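Long-range contacts in L-lysine 6-oxidase (Marinomonas mediterranea, PDB 3WEU), which oxidises the side-chain amine of free L-lysine with a cysteine tryptophylquinone cofactor, releasing the hydrogen peroxide that makes it antibacterial: residues Ile137-Arg142 against Pro165-Gly170; Asp215-Asp220 against Ala506-Ala511; Asp223-Cys228 against Cys496-Leu501; Trp243-Ser248 against Asp500-Met505. One frame throughout, in Å; residues are numbered along the deposited sequence.

Interaction 1 of 4, residues Ile137-Arg142 against Pro165-Gly170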
loop_
_atom_site.group_PDB
_atom_site.type_symbol
_atom_site.label_atom_id
_atom_site.label_comp_id
_atom_site.label_asym_id
_atom_site.label_seq_id
_atom_site.Cartn_x
_atom_site.Cartn_y
_atom_site.Cartn_z
ATOM N N ILE A 137 23.587 -6.253 -15.018
ATOM C CA ILE A 137 23.266 -6.040 -16.407
ATOM C C ILE A 137 24.574 -5.936 -17.132
ATOM O O ILE A 137 25.325 -4.949 -16.968
ATOM C CB ILE A 137 22.426 -4.786 -16.691
ATOM C CG1 ILE A 137 21.146 -4.766 -15.881
ATOM C CG2 ILE A 137 22.052 -4.726 -18.190
ATOM C CD1 ILE A 137 20.242 -3.559 -16.150
ATOM N N ASP A 138 24.865 -6.965 -17.947
ATOM C CA ASP A 138 26.090 -7.116 -18.641
ATOM C C ASP A 138 25.838 -7.815 -20.005
ATOM O O ASP A 138 25.463 -9.016 -20.078
ATOM C CB ASP A 138 27.038 -7.950 -17.794
ATOM C CG ASP A 138 28.366 -8.225 -18.470
ATOM O OD1 ASP A 138 28.702 -7.606 -19.510
ATOM O OD2 ASP A 138 29.151 -9.046 -17.920
ATOM N N LEU A 139 26.031 -7.060 -21.070
ATOM C CA LEU A 139 25.698 -7.500 -22.417
ATOM C C LEU A 139 26.959 -7.707 -23.171
ATOM O O LEU A 139 26.940 -7.922 -24.370
ATOM C CB LEU A 139 24.828 -6.469 -23.092
ATOM C CG LEU A 139 23.538 -6.095 -22.367
ATOM C CD1 LEU A 139 22.727 -5.132 -23.229
ATOM C CD2 LEU A 139 22.660 -7.285 -21.961
ATOM N N GLY A 140 28.078 -7.695 -22.447
ATOM C CA GLY A 140 29.392 -7.835 -23.060
ATOM C C GLY A 140 29.864 -6.540 -23.682
ATOM O O GLY A 140 29.076 -5.578 -23.721
ATOM N N PRO A 141 31.109 -6.536 -24.173
ATOM C CA PRO A 141 31.820 -5.534 -24.864
ATOM C C PRO A 141 31.244 -5.424 -26.254
ATOM O O PRO A 141 30.537 -6.346 -26.721
ATOM C CB PRO A 141 33.261 -6.020 -24.851
ATOM C CG PRO A 141 33.170 -7.504 -24.828
ATOM C CD PRO A 141 31.958 -7.746 -23.985
ATOM N N ARG A 142 31.298 -4.206 -26.768
ATOM C CA ARG A 142 31.043 -3.977 -28.180
ATOM C C ARG A 142 32.260 -3.266 -28.680
ATOM O O ARG A 142 32.944 -2.578 -27.901
ATOM C CB ARG A 142 29.808 -3.090 -28.421
ATOM C CG ARG A 142 28.446 -3.623 -28.043
ATOM C CD ARG A 142 28.046 -4.898 -28.783
ATOM N NE ARG A 142 26.833 -5.461 -28.264
ATOM C CZ ARG A 142 26.742 -6.215 -27.170
ATOM N NH1 ARG A 142 27.793 -6.455 -26.434
ATOM N NH2 ARG A 142 25.576 -6.654 -26.770
ATOM N N PRO A 165 26.227 -13.332 -20.412
ATOM C CA PRO A 165 25.495 -12.092 -20.389
ATOM C C PRO A 165 24.405 -12.178 -19.365
ATOM O O PRO A 165 23.974 -13.284 -19.030
ATOM C CB PRO A 165 24.904 -12.004 -21.809
ATOM C CG PRO A 165 24.788 -13.465 -22.262
ATOM C CD PRO A 165 26.015 -14.111 -21.657
ATOM N N SER A 166 23.888 -11.047 -18.896
ATOM C CA SER A 166 22.725 -11.074 -17.966
ATOM C C SER A 166 21.985 -9.780 -18.102
ATOM O O SER A 166 22.588 -8.746 -18.456
ATOM C CB SER A 166 23.175 -11.258 -16.508
ATOM O OG SER A 166 24.413 -10.585 -16.271
ATOM N N TYR A 167 20.692 -9.830 -17.806
ATOM C CA TYR A 167 19.866 -8.649 -17.826
ATOM C C TYR A 167 18.516 -9.054 -17.359
ATOM O O TYR A 167 18.235 -10.238 -17.345
ATOM C CB TYR A 167 19.783 -8.032 -19.218
ATOM C CG TYR A 167 19.273 -8.927 -20.304
ATOM C CD1 TYR A 167 17.915 -8.990 -20.600
ATOM C CD2 TYR A 167 20.171 -9.698 -21.053
ATOM C CE1 TYR A 167 17.456 -9.800 -21.624
ATOM C CE2 TYR A 167 19.707 -10.538 -22.055
ATOM C CZ TYR A 167 18.370 -10.569 -22.316
ATOM O OH TYR A 167 17.947 -11.384 -23.363
ATOM N N PRO A 168 17.680 -8.082 -16.997
ATOM C CA PRO A 168 16.354 -8.407 -16.559
ATOM C C PRO A 168 15.493 -8.727 -17.783
ATOM O O PRO A 168 15.177 -7.869 -18.591
ATOM C CB PRO A 168 15.871 -7.134 -15.870
ATOM C CG PRO A 168 16.683 -6.037 -16.429
ATOM C CD PRO A 168 18.014 -6.661 -16.772
ATOM N N SER A 169 15.124 -9.981 -17.904
ATOM C CA SER A 169 14.446 -10.444 -19.088
ATOM C C SER A 169 12.971 -10.467 -18.864
ATOM O O SER A 169 12.463 -10.365 -17.754
ATOM C CB SER A 169 14.947 -11.832 -19.479
ATOM O OG SER A 169 14.860 -12.692 -18.374
ATOM N N GLY A 170 12.269 -10.581 -19.962
ATOM C CA GLY A 170 10.831 -10.504 -19.899
ATOM C C GLY A 170 10.282 -9.140 -19.508
ATOM O O GLY A 170 10.990 -8.133 -19.447
#

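Interaction 2 of 4, residues Asp215-Asp220 against Ala506-Ala511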
loop_
_atom_site.group_PDB
_atom_site.type_symbol
_atom_site.label_atom_id
_atom_site.label_comp_id
_atom_site.label_asym_id
_atom_site.label_seq_id
_atom_site.Cartn_x
_atom_site.Cartn_y
_atom_site.Cartn_z
ATOM N N ASP A 215 13.077 -4.545 -4.226
ATOM C CA ASP A 215 13.828 -5.666 -4.801
ATOM C C ASP A 215 13.496 -5.843 -6.257
ATOM O O ASP A 215 12.407 -5.490 -6.707
ATOM C CB ASP A 215 13.497 -6.982 -4.068
ATOM C CG ASP A 215 14.155 -7.082 -2.718
ATOM O OD1 ASP A 215 15.170 -6.402 -2.417
ATOM O OD2 ASP A 215 13.644 -7.866 -1.917
ATOM N N ASP A 216 14.468 -6.356 -6.994
ATOM C CA ASP A 216 14.287 -6.822 -8.367
ATOM C C ASP A 216 13.908 -5.621 -9.261
ATOM O O ASP A 216 13.004 -5.674 -10.136
ATOM C CB ASP A 216 13.241 -7.992 -8.399
ATOM C CG ASP A 216 13.278 -8.812 -9.685
ATOM O OD1 ASP A 216 14.285 -8.818 -10.429
ATOM O OD2 ASP A 216 12.293 -9.544 -9.931
ATOM N N TRP A 217 14.642 -4.531 -9.012
ATOM C CA TRP A 217 14.583 -3.311 -9.801
ATOM C C TRP A 217 15.893 -3.062 -10.500
ATOM O O TRP A 217 17.023 -3.430 -10.023
ATOM C CB TRP A 217 14.274 -2.070 -8.887
ATOM C CG TRP A 217 12.828 -1.824 -8.853
ATOM C CD1 TRP A 217 11.921 -2.527 -8.136
ATOM C CD2 TRP A 217 12.075 -0.892 -9.630
ATOM N NE1 TRP A 217 10.661 -2.091 -8.408
ATOM C CE2 TRP A 217 10.723 -1.096 -9.330
ATOM C CE3 TRP A 217 12.402 0.081 -10.565
ATOM C CZ2 TRP A 217 9.714 -0.338 -9.905
ATOM C CZ3 TRP A 217 11.400 0.805 -11.123
ATOM C CH2 TRP A 217 10.092 0.615 -10.789
ATOM N N TYR A 218 15.776 -2.323 -11.607
ATOM C CA TYR A 218 16.909 -2.090 -12.507
ATOM C C TYR A 218 16.836 -0.721 -13.144
ATOM O O TYR A 218 15.749 -0.230 -13.372
ATOM C CB TYR A 218 16.911 -3.167 -13.658
ATOM C CG TYR A 218 16.918 -4.541 -13.094
ATOM C CD1 TYR A 218 18.107 -5.192 -12.801
ATOM C CD2 TYR A 218 15.718 -5.151 -12.755
ATOM C CE1 TYR A 218 18.086 -6.437 -12.190
ATOM C CE2 TYR A 218 15.700 -6.358 -12.115
ATOM C CZ TYR A 218 16.872 -6.984 -11.836
ATOM O OH TYR A 218 16.739 -8.191 -11.202
ATOM N N ASP A 219 17.989 -0.176 -13.477
ATOM C CA ASP A 219 18.067 0.966 -14.366
ATOM C C ASP A 219 19.132 0.722 -15.414
ATOM O O ASP A 219 19.745 -0.340 -15.392
ATOM C CB ASP A 219 18.229 2.263 -13.547
ATOM C CG ASP A 219 19.622 2.474 -12.934
ATOM O OD1 ASP A 219 20.617 1.912 -13.382
ATOM O OD2 ASP A 219 19.719 3.286 -11.994
ATOM N N ASP A 220 19.359 1.709 -16.301
ATOM C CA ASP A 220 20.229 1.543 -17.425
ATOM C C ASP A 220 21.410 2.479 -17.361
ATOM O O ASP A 220 22.092 2.685 -18.328
ATOM C CB ASP A 220 19.502 1.602 -18.776
ATOM C CG ASP A 220 18.907 2.951 -19.110
ATOM O OD1 ASP A 220 19.043 3.925 -18.325
ATOM O OD2 ASP A 220 18.197 2.965 -20.144
ATOM N N ALA A 506 21.945 4.600 -6.080
ATOM C CA ALA A 506 20.611 4.048 -5.927
ATOM C C ALA A 506 20.195 3.270 -7.157
ATOM O O ALA A 506 20.564 3.567 -8.306
ATOM C CB ALA A 506 19.583 5.122 -5.619
ATOM N N CYS A 507 19.412 2.244 -6.882
ATOM C CA CYS A 507 18.857 1.345 -7.901
ATOM C C CYS A 507 17.358 1.308 -7.766
ATOM O O CYS A 507 16.812 0.615 -6.854
ATOM C CB CYS A 507 19.455 -0.031 -7.699
ATOM S SG CYS A 507 18.998 -1.118 -9.069
ATOM N N PRO A 508 16.628 2.083 -8.621
ATOM C CA PRO A 508 17.074 2.917 -9.721
ATOM C C PRO A 508 17.517 4.331 -9.274
ATOM O O PRO A 508 17.147 4.791 -8.202
ATOM C CB PRO A 508 15.839 3.039 -10.584
ATOM C CG PRO A 508 14.760 3.082 -9.591
ATOM C CD PRO A 508 15.176 2.164 -8.466
ATOM N N TRP A 509 18.288 4.989 -10.146
ATOM C CA TRP A 509 18.892 6.320 -9.865
ATOM C C TRP A 509 17.882 7.373 -9.546
ATOM O O TRP A 509 18.163 8.297 -8.777
ATOM C CB TRP A 509 19.727 6.798 -11.023
ATOM C CG TRP A 509 18.955 7.086 -12.269
ATOM C CD1 TRP A 509 18.732 6.240 -13.291
ATOM C CD2 TRP A 509 18.344 8.323 -12.620
ATOM N NE1 TRP A 509 17.991 6.849 -14.265
ATOM C CE2 TRP A 509 17.702 8.131 -13.859
ATOM C CE3 TRP A 509 18.253 9.566 -11.997
ATOM C CZ2 TRP A 509 17.086 9.156 -14.530
ATOM C CZ3 TRP A 509 17.563 10.558 -12.632
ATOM C CH2 TRP A 509 16.997 10.354 -13.888
ATOM N N GLN A 510 16.690 7.235 -10.080
ATOM C CA GLN A 510 15.633 8.263 -9.824
ATOM C C GLN A 510 15.347 8.401 -8.320
ATOM O O GLN A 510 14.846 9.417 -7.902
ATOM C CB GLN A 510 14.366 7.998 -10.616
ATOM C CG GLN A 510 14.464 8.128 -12.114
ATOM C CD GLN A 510 14.853 6.816 -12.823
ATOM O OE1 GLN A 510 15.352 5.849 -12.199
ATOM N NE2 GLN A 510 14.596 6.768 -14.114
ATOM N N ALA A 511 15.722 7.411 -7.477
ATOM C CA ALA A 511 15.697 7.621 -6.015
ATOM C C ALA A 511 16.739 8.623 -5.554
ATOM O O ALA A 511 16.469 9.422 -4.704
ATOM C CB ALA A 511 15.934 6.302 -5.275
HETATM O O HOH W 1 17.917 4.799 -16.116
#

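Interaction 3 of 4, residues Asp223-Cys228 against Cys496-Leu501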
loop_
_atom_site.group_PDB
_atom_site.type_symbol
_atom_site.label_atom_id
_atom_site.label_comp_id
_atom_site.label_asym_id
_atom_site.label_seq_id
_atom_site.Cartn_x
_atom_site.Cartn_y
_atom_site.Cartn_z
ATOM N N ASP A 223 28.713 1.819 -16.264
ATOM C CA ASP A 223 30.071 2.328 -16.451
ATOM C C ASP A 223 30.996 1.169 -16.855
ATOM O O ASP A 223 30.601 0.001 -16.701
ATOM C CB ASP A 223 30.602 2.960 -15.136
ATOM C CG ASP A 223 30.917 1.943 -14.067
ATOM O OD1 ASP A 223 29.982 1.552 -13.356
ATOM O OD2 ASP A 223 32.137 1.579 -13.905
ATOM N N GLY A 224 32.170 1.499 -17.378
ATOM C CA GLY A 224 33.137 0.485 -17.759
ATOM C C GLY A 224 34.298 0.918 -18.577
ATOM O O GLY A 224 34.595 2.091 -18.714
ATOM N N SER A 225 35.017 -0.078 -19.116
ATOM C CA SER A 225 36.294 0.138 -19.666
ATOM C C SER A 225 36.229 0.554 -21.106
ATOM O O SER A 225 35.316 0.130 -21.868
ATOM C CB SER A 225 37.109 -1.174 -19.612
ATOM O OG SER A 225 36.405 -2.228 -20.265
ATOM N N VAL A 226 37.238 1.327 -21.483
ATOM C CA VAL A 226 37.434 1.765 -22.850
ATOM C C VAL A 226 38.798 1.246 -23.236
ATOM O O VAL A 226 39.753 1.560 -22.573
ATOM C CB VAL A 226 37.373 3.291 -23.049
ATOM C CG1 VAL A 226 37.684 3.715 -24.491
ATOM C CG2 VAL A 226 35.977 3.769 -22.687
ATOM N N THR A 227 38.860 0.524 -24.366
ATOM C CA THR A 227 40.152 0.090 -24.931
ATOM C C THR A 227 40.281 0.561 -26.359
ATOM O O THR A 227 39.357 0.448 -27.116
ATOM C CB THR A 227 40.296 -1.470 -24.872
ATOM O OG1 THR A 227 40.101 -1.879 -23.533
ATOM C CG2 THR A 227 41.735 -1.917 -25.301
ATOM N N CYS A 228 41.419 1.128 -26.677
ATOM C CA CYS A 228 41.717 1.637 -27.977
ATOM C C CYS A 228 42.917 0.919 -28.516
ATOM O O CYS A 228 44.001 1.028 -27.941
ATOM C CB CYS A 228 42.102 3.100 -27.936
ATOM S SG CYS A 228 42.344 3.881 -29.518
ATOM N N CYS A 496 39.390 -2.032 -11.325
ATOM C CA CYS A 496 37.951 -2.043 -11.419
ATOM C C CYS A 496 37.477 -2.919 -12.539
ATOM O O CYS A 496 38.108 -3.002 -13.567
ATOM C CB CYS A 496 37.439 -0.615 -11.694
ATOM S SG CYS A 496 37.943 0.511 -10.383
ATOM N N GLU A 497 36.276 -3.416 -12.375
ATOM C CA GLU A 497 35.584 -4.113 -13.419
ATOM C C GLU A 497 34.523 -3.163 -13.921
ATOM O O GLU A 497 34.123 -2.287 -13.168
ATOM C CB GLU A 497 34.828 -5.273 -12.841
ATOM C CG GLU A 497 35.760 -6.390 -12.438
ATOM C CD GLU A 497 35.067 -7.691 -12.052
ATOM O OE1 GLU A 497 33.832 -7.747 -11.928
ATOM O OE2 GLU A 497 35.824 -8.672 -11.874
ATOM N N PRO A 498 33.972 -3.437 -15.085
ATOM C CA PRO A 498 32.765 -2.795 -15.579
ATOM C C PRO A 498 31.615 -2.864 -14.546
ATOM O O PRO A 498 31.328 -3.898 -13.926
ATOM C CB PRO A 498 32.430 -3.559 -16.841
ATOM C CG PRO A 498 33.718 -4.056 -17.336
ATOM C CD PRO A 498 34.636 -4.216 -16.136
ATOM N N GLY A 499 30.965 -1.717 -14.340
ATOM C CA GLY A 499 29.933 -1.599 -13.354
ATOM C C GLY A 499 30.434 -1.120 -11.999
ATOM O O GLY A 499 29.607 -0.684 -11.171
ATOM N N ASP A 500 31.731 -1.061 -11.788
ATOM C CA ASP A 500 32.222 -0.757 -10.460
ATOM C C ASP A 500 32.024 0.694 -10.011
ATOM O O ASP A 500 31.794 0.961 -8.819
ATOM C CB ASP A 500 33.663 -1.214 -10.276
ATOM C CG ASP A 500 33.772 -2.727 -10.007
ATOM O OD1 ASP A 500 32.735 -3.394 -9.863
ATOM O OD2 ASP A 500 34.933 -3.154 -9.997
ATOM N N LEU A 501 32.151 1.641 -10.940
ATOM C CA LEU A 501 32.056 3.055 -10.564
ATOM C C LEU A 501 30.640 3.516 -10.252
ATOM O O LEU A 501 30.473 4.499 -9.523
ATOM C CB LEU A 501 32.728 3.971 -11.587
ATOM C CG LEU A 501 34.218 4.169 -11.368
ATOM C CD1 LEU A 501 34.969 2.921 -11.279
ATOM C CD2 LEU A 501 34.818 5.057 -12.435
#

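Interaction 4 of 4, residues Trp243-Ser248 against Asp500-Met505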
loop_
_atom_site.group_PDB
_atom_site.type_symbol
_atom_site.label_atom_id
_atom_site.label_comp_id
_atom_site.label_asym_id
_atom_site.label_seq_id
_atom_site.Cartn_x
_atom_site.Cartn_y
_atom_site.Cartn_z
ATOM N N TRP A 243 38.227 4.879 -19.030
ATOM C CA TRP A 243 37.008 4.437 -18.425
ATOM C C TRP A 243 35.883 5.309 -18.930
ATOM O O TRP A 243 36.107 6.409 -19.493
ATOM C CB TRP A 243 37.109 4.481 -16.895
ATOM C CG TRP A 243 36.281 3.471 -16.224
ATOM C CD1 TRP A 243 35.067 3.652 -15.691
ATOM C CD2 TRP A 243 36.593 2.079 -16.030
ATOM N NE1 TRP A 243 34.566 2.482 -15.200
ATOM C CE2 TRP A 243 35.508 1.500 -15.370
ATOM C CE3 TRP A 243 37.686 1.286 -16.329
ATOM C CZ2 TRP A 243 35.487 0.149 -14.982
ATOM C CZ3 TRP A 243 37.651 -0.074 -15.991
ATOM C CH2 TRP A 243 36.582 -0.612 -15.313
ATOM N N MET A 244 34.675 4.832 -18.713
ATOM C CA MET A 244 33.490 5.502 -19.151
ATOM C C MET A 244 32.402 5.400 -18.085
ATOM O O MET A 244 32.124 4.306 -17.580
ATOM C CB MET A 244 33.007 4.856 -20.468
ATOM C CG MET A 244 31.698 5.396 -20.972
ATOM S SD MET A 244 31.971 7.021 -21.632
ATOM C CE MET A 244 30.330 7.608 -21.621
ATOM N N VAL A 245 31.710 6.510 -17.823
ATOM C CA VAL A 245 30.621 6.503 -16.873
ATOM C C VAL A 245 29.389 7.147 -17.473
ATOM O O VAL A 245 29.467 8.192 -18.093
ATOM C CB VAL A 245 31.047 7.278 -15.614
ATOM C CG1 VAL A 245 29.918 7.295 -14.595
ATOM C CG2 VAL A 245 32.290 6.614 -15.032
ATOM N N VAL A 246 28.244 6.551 -17.232
ATOM C CA VAL A 246 26.968 7.102 -17.643
ATOM C C VAL A 246 26.224 7.662 -16.384
ATOM O O VAL A 246 26.139 6.979 -15.344
ATOM C CB VAL A 246 26.077 6.101 -18.331
ATOM C CG1 VAL A 246 24.796 6.798 -18.781
ATOM C CG2 VAL A 246 26.771 5.516 -19.524
ATOM N N GLY A 247 25.827 8.927 -16.475
ATOM C CA GLY A 247 25.006 9.546 -15.466
ATOM C C GLY A 247 23.626 9.882 -15.931
ATOM O O GLY A 247 23.318 9.930 -17.158
ATOM N N SER A 248 22.822 10.262 -14.980
ATOM C CA SER A 248 21.485 10.774 -15.267
ATOM C C SER A 248 21.641 12.209 -15.815
ATOM O O SER A 248 22.758 12.742 -15.860
ATOM C CB SER A 248 20.629 10.715 -14.012
ATOM O OG SER A 248 21.178 11.475 -12.948
ATOM N N ASP A 500 31.731 -1.061 -11.788
ATOM C CA ASP A 500 32.222 -0.757 -10.460
ATOM C C ASP A 500 32.024 0.694 -10.011
ATOM O O ASP A 500 31.794 0.961 -8.819
ATOM C CB ASP A 500 33.663 -1.214 -10.276
ATOM C CG ASP A 500 33.772 -2.727 -10.007
ATOM O OD1 ASP A 500 32.735 -3.394 -9.863
ATOM O OD2 ASP A 500 34.933 -3.154 -9.997
ATOM N N LEU A 501 32.151 1.641 -10.940
ATOM C CA LEU A 501 32.056 3.055 -10.564
ATOM C C LEU A 501 30.640 3.516 -10.252
ATOM O O LEU A 501 30.473 4.499 -9.523
ATOM C CB LEU A 501 32.728 3.971 -11.587
ATOM C CG LEU A 501 34.218 4.169 -11.368
ATOM C CD1 LEU A 501 34.969 2.921 -11.279
ATOM C CD2 LEU A 501 34.818 5.057 -12.435
ATOM N N THR A 502 29.607 2.809 -10.729
ATOM C CA THR A 502 28.222 3.242 -10.486
ATOM C C THR A 502 27.421 2.302 -9.597
ATOM O O THR A 502 26.282 2.561 -9.254
ATOM C CB THR A 502 27.450 3.480 -11.803
ATOM O OG1 THR A 502 27.412 2.280 -12.603
ATOM C CG2 THR A 502 28.129 4.687 -12.597
ATOM N N LYS A 503 27.985 1.180 -9.193
ATOM C CA LYS A 503 27.130 0.172 -8.584
ATOM C C LYS A 503 26.584 0.555 -7.239
ATOM O O LYS A 503 25.526 0.036 -6.826
ATOM C CB LYS A 503 27.878 -1.154 -8.458
ATOM C CG LYS A 503 29.045 -1.115 -7.531
ATOM C CD LYS A 503 29.945 -2.317 -7.732
ATOM C CE LYS A 503 31.233 -2.205 -6.909
ATOM N NZ LYS A 503 32.035 -3.489 -6.915
ATOM N N ARG A 504 27.283 1.412 -6.531
ATOM C CA ARG A 504 26.858 1.810 -5.188
ATOM C C ARG A 504 25.659 2.741 -5.156
ATOM O O ARG A 504 24.990 2.894 -4.123
ATOM C CB ARG A 504 28.030 2.479 -4.460
ATOM C CG ARG A 504 29.080 1.463 -4.068
ATOM C CD ARG A 504 30.281 2.193 -3.535
ATOM N NE ARG A 504 31.322 1.287 -3.032
ATOM C CZ ARG A 504 32.170 0.636 -3.809
ATOM N NH1 ARG A 504 32.075 0.751 -5.154
ATOM N NH2 ARG A 504 33.080 -0.164 -3.258
ATOM N N MET A 505 25.368 3.382 -6.292
ATOM C CA MET A 505 24.349 4.407 -6.362
ATOM C C MET A 505 22.971 3.768 -6.249
ATOM O O MET A 505 22.831 2.535 -6.327
ATOM C CB MET A 505 24.427 5.189 -7.683
ATOM C CG MET A 505 25.804 5.671 -8.101
ATOM S SD MET A 505 26.737 6.469 -6.778
ATOM C CE MET A 505 25.926 8.051 -6.812
#

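Interaction 1 of 4, residues Ile137-Arg142 against Pro165-Gly170
Leu139 and Tyr167 cross at about a right angle, the methyl CD2 of the leucine coming to 3.6 Å from CD2 of the tyrosine ring and also lying near its CB. Tyr167 carries its ring between its own backbone N and carbonyl carbon (chi1 57°), which brings CD2 within reach of the leucine. Ile137 divides its two branches between neighbours: CG2 rests against CB of Tyr167, while CG1 packs on CD of Pro168 at 3.8 Å, and both pairs of side chains cross nearly perpendicularly. Alongside these groups the backbones meet at a single antiparallel hydrogen-bonded pair, Asp138 with Ser166. Asp138 N donates to Ser166 O over 2.9 Å, and Ser166 N returns a bond of 2.8 Å to Asp138 O. The same carbonyl, Asp138 O, also takes a CA-H...O contact from Pro165 CA at 3.1 Å.

The polar ends turn to other partners: the carboxylate of Asp138 to Tyr162 and His88, the hydroxyl of Ser166 to the carbonyl of Ile136. Asp138 OD1 accepts from Gly140 N as well, the donor lying above the carboxylate plane. Arg142 grips Leu139 O end-on with NH1 and NH2, its guanidinium lying in plane with that oxygen. The arrangement is an isolated beta bridge, fastening the loop after strand 150-154 to strand 137-145 of the mixed sheet, with an Asx turn starting at the bridge residue Asp138.

Interaction 2 of 4, residues Asp215-Asp220 against Ala506-Ala511
Asp219 reaches Trp509 with one carboxylate oxygen, and this is the tight part of the contact. OD2 accepts from Trp509 N at 2.9 Å through its anti lone pair, and the same oxygen lies at the edge of the indole, near its plane, 3.4 Å from CD1. The carboxylate and ring planes are turned 51° apart. Lys93 forms a salt bridge to this oxygen, so a charge and a backbone N-H hold it together, which probably stabilises the ionised acid. Beside it, CB of Asp219 packs on CB of Pro508, a proline that follows a cis peptide bond. The buried Trp217 meets the same proline obliquely, CE3 to CG at 3.9 Å.

Direct packing gives way to a water between Asp220 and Trp509, which donates to Asp220 OD1 at 2.6 Å and accepts from Trp509 NE1 at 2.8 Å. The more open side belongs to the partly exposed Cys507: its SG approaches Trp217 O closely, at 3.2 Å, and its side chain is about 5 Å from a bound sulfate ion, probably from the crystallisation liquor.

Strand 217-219, at the border of a small antiparallel sheet, thus faces the entry to helix 510-515, with helix 619-625 touching both Trp217 and Pro508.

Interaction 3 of 4, residues Asp223-Cys228 against Cys496-Leu501
Asp223 opens the strand and carries most of the contact, its CB directed toward the turn formed by Glu497-Asp500. Its CG sits between its own backbone N and carbonyl carbon (chi1 72°), which swings the carboxylate over the end of that turn. There OD2 accepts from Leu501 N at 3.0 Å, the donor lying above the carboxylate plane, and CB of the leucine comes within 3.4 Å of OD2. The oxygen is also bonded by Trp243 NE1, and OD1 by the hydroxyl of Thr502, so this buried acid is held by three donors from two parts of the chain; together they should favour its charged form. OD1 lies 3.1 Å from Gly499 O, two acceptors side by side. The backbone carbonyl of Asp223 binds as well, taking Gly499 N at 2.9 Å from well above the carbonyl plane.

The turn that receives the strand is a type II beta turn, closed by Asp500 N to Glu497 O, with Gly499 at its third position, where the positive phi (93°) suits glycine. Asp500 braces it from inside the same segment: OD2 accepts an almost straight bond from Glu497 N at 2.7 Å, while OD1 forms a salt bridge with Lys92.

At Gly224 the CA atoms of the two segments are nearest, its own lying 4.0 Å from CA of Pro498, and the absence of a side chain eases this approach. Ser225 then touches the proline lightly with OG near CG, before the strand runs on between its sheet partners, strands 80-91 and 237-247.

Interaction 4 of 4, residues Trp243-Ser248 against Asp500-Met505
The strand Trp243-Gly247 runs past the Asp500-Met505 loop without a hydrogen bond between them, the closest CA atoms, those of Val245 and Leu501, being 7.3 Å apart. That spacing leaves room for side chains, and the contact consists of them. The loop turns through a type I beta turn, Thr502 to Met505, closed by Met505 N to Thr502 O at 3.2 Å.

Leu501 points toward the strand and spans two of its residues with one methyl. CD2 lies 3.6 Å from Trp243 CD1, approaching the indole obliquely, and 3.9 Å from CG2 of Val245, whose side chain it crosses at about a right angle. Trp243 holds CG anti to its backbone N (chi1 -150°), placing the pyrrole part of the indole beside both leucine methyls. Val245 uses its other branch for Thr502: CG1 meets the threonine methyl CG2 at 3.7 Å, the two side chains sliding past each other in opposite directions. The polar ends of Trp243 and Thr502 belong to Asp223.

Within the loop, Asp500 and Lys503 form a salt bridge, OD1 to NZ at 3.0 Å. Trp243, Val245, Leu501 and the methyl of Thr502 form a small buried apolar cluster, in which the loop before helix 510-515 packs on alternate residues of strand 237-247, the antiparallel neighbour of strand 223-232 in the mixed sheet.

Overall arrangement
From the N terminus, interaction 1 comes first and closes a short loop within the N-terminal family region, finishing before the others begin. Interactions 2, 3 and 4 then open in succession on residues 215-220, 223-228 and 243-248, and all find partners in the continuous 496-511 region. The loops of 3 and 4 both nest within that of 2 and end on the same stretch. Interactions 3 and 4 share Asp500 and Leu501 and use neighbouring strands of one sheet. Space links them further: Ile137 and Pro168 of interaction 1 pack on Tyr218 of interaction 2, and Ser248 of interaction 4 touches Trp509. Together, interactions 2 to 4 join the N-terminal family region to the C-terminal one.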